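Local coordinates for putative Zn-dependent exopeptidase (Bacteroides vulgatus ATCC 8482, PDB 3GUX), which probably acts as a zinc-dependent aminopeptidase of the M28 family, removing residues from the N-terminal ends of peptides, at residues Trp230-Ala233 with His234-Gly237. Numbering follows the deposited sequence.
Sequences WKKA and HELG
Glu235 folds back over the preceding turn of its helix and brings its carboxylate between the side chains of Lys231 and Lys232. Its CG is anti to its own carbonyl carbon (chi1 -70°), which carries the chain back along the helix, CG resting 3.3 Å from Lys231 O. The two carboxylate oxygens then face different lysines, though this holds for one of two modelled conformers of Glu235 and is therefore tentative. In that conformer OE1 forms a long salt bridge with Lys232 NZ at 3.9 Å, the lysine chain bending at chi2 and chi3 and crossing the glutamate at about a right angle. OE2 instead meets the extended Lys231 chain from the side, 3.3 Å from CE, while the ammonium NZ stays beyond salt-bridge distance, so this second attraction is probably weaker.

Beneath these side chains runs the regular i to i+4 bonding of the C-terminal end of helix 223-236. Glu235 N bonds to Lys231 O (3.1 Å) and Leu236 N to Lys232 O. Gly237 ends the helix in a Schellman motif, leaving helical angles with a positive phi that glycine adopts readily, and its N bonds to His234 O.

His234 turns its ring back toward Trp230, CD2 lying 3.3 Å from Trp230 O with that oxygen at the ring edge, near its plane. The same carbonyl accepts the backbone N-H of His234, so backbone and ring both lie against it. Beyond the helix, His234 NE2 is hydrogen-bonded to Phe242 O and Trp230 NE1 to Phe212 O, tying this side to neighbouring strands. Leu236 CD1 packs 3.9 Å from Lys232 CG, both side chains touch Asp308 on helix 296-311, and Ala233 touches Thr305 of the same helix.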
loop_
_atom_site.group_PDB
_atom_site.type_symbol
_atom_site.label_atom_id
_atom_site.label_comp_id
_atom_site.label_asym_id
_atom_site.label_seq_id
_atom_site.Cartn_x
_atom_site.Cartn_y
_atom_site.Cartn_z
ATOM N N TRP A 230 2.520 10.038 -11.556
ATOM C CA TRP A 230 3.774 10.081 -12.314
ATOM C C TRP A 230 4.171 11.526 -12.611
ATOM O O TRP A 230 5.354 11.840 -12.607
ATOM C CB TRP A 230 3.690 9.261 -13.600
ATOM C CG TRP A 230 4.134 7.822 -13.492
ATOM C CD1 TRP A 230 5.113 7.216 -14.236
ATOM C CD2 TRP A 230 3.625 6.800 -12.610
ATOM N NE1 TRP A 230 5.226 5.898 -13.895
ATOM C CE2 TRP A 230 4.332 5.617 -12.895
ATOM C CE3 TRP A 230 2.651 6.777 -11.603
ATOM C CZ2 TRP A 230 4.114 4.427 -12.196
ATOM C CZ3 TRP A 230 2.419 5.593 -10.930
ATOM C CH2 TRP A 230 3.143 4.436 -11.235
ATOM N N LYS A 231 3.172 12.387 -12.833
ATOM C CA LYS A 231 3.359 13.826 -13.014
ATOM C C LYS A 231 4.050 14.433 -11.817
ATOM O O LYS A 231 5.029 15.151 -11.958
ATOM C CB LYS A 231 2.003 14.553 -13.229
ATOM C CG LYS A 231 2.074 16.042 -13.523
ATOM C CD LYS A 231 0.650 16.670 -13.694
ATOM C CE LYS A 231 0.745 18.217 -13.758
ATOM N NZ LYS A 231 -0.574 18.853 -13.587
ATOM N N LYS A 232 3.546 14.124 -10.627
ATOM C CA LYS A 232 4.107 14.691 -9.402
ATOM C C LYS A 232 5.533 14.236 -9.171
ATOM O O LYS A 232 6.381 15.027 -8.771
ATOM C CB LYS A 232 3.239 14.347 -8.192
ATOM C CG LYS A 232 3.731 14.974 -6.857
ATOM C CD LYS A 232 3.706 16.476 -6.825
ATOM C CE LYS A 232 2.312 17.058 -6.777
ATOM N NZ LYS A 232 2.444 18.545 -6.634
ATOM N N ALA A 233 5.798 12.977 -9.447
ATOM C CA ALA A 233 7.116 12.408 -9.273
ATOM C C ALA A 233 8.141 13.192 -10.106
ATOM O O ALA A 233 9.217 13.562 -9.613
ATOM C CB ALA A 233 7.095 10.957 -9.655
ATOM N N HIS A 234 7.786 13.458 -11.352
ATOM C CA HIS A 234 8.667 14.231 -12.254
ATOM C C HIS A 234 8.896 15.649 -11.774
ATOM O O HIS A 234 10.040 16.073 -11.707
ATOM C CB HIS A 234 8.182 14.173 -13.685
ATOM C CG HIS A 234 8.574 12.905 -14.372
ATOM N ND1 HIS A 234 9.488 12.868 -15.402
ATOM C CD2 HIS A 234 8.222 11.618 -14.133
ATOM C CE1 HIS A 234 9.657 11.617 -15.793
ATOM N NE2 HIS A 234 8.907 10.836 -15.030
ATOM N N GLU A 235 7.823 16.328 -11.386
ATOM C CA GLU A 235 7.896 17.664 -10.820
ATOM C C GLU A 235 8.783 17.768 -9.572
ATOM O O GLU A 235 9.434 18.791 -9.359
ATOM C CB GLU A 235 6.486 18.132 -10.478
ATOM C CG GLU A 235 5.643 18.412 -11.702
ATOM C CD GLU A 235 4.197 18.676 -11.367
ATOM O OE1 GLU A 235 3.743 18.292 -10.269
ATOM O OE2 GLU A 235 3.516 19.259 -12.208
ATOM N N LEU A 236 8.805 16.711 -8.766
ATOM C CA LEU A 236 9.619 16.649 -7.536
ATOM C C LEU A 236 11.064 16.236 -7.819
ATOM O O LEU A 236 11.901 16.316 -6.929
ATOM C CB LEU A 236 9.051 15.656 -6.523
ATOM C CG LEU A 236 7.685 15.889 -5.884
ATOM C CD1 LEU A 236 7.231 14.590 -5.137
ATOM C CD2 LEU A 236 7.733 17.142 -4.980
ATOM N N GLY A 237 11.368 15.801 -9.038
ATOM C CA GLY A 237 12.719 15.366 -9.404
ATOM C C GLY A 237 12.964 13.861 -9.330
ATOM O O GLY A 237 14.100 13.421 -9.405
#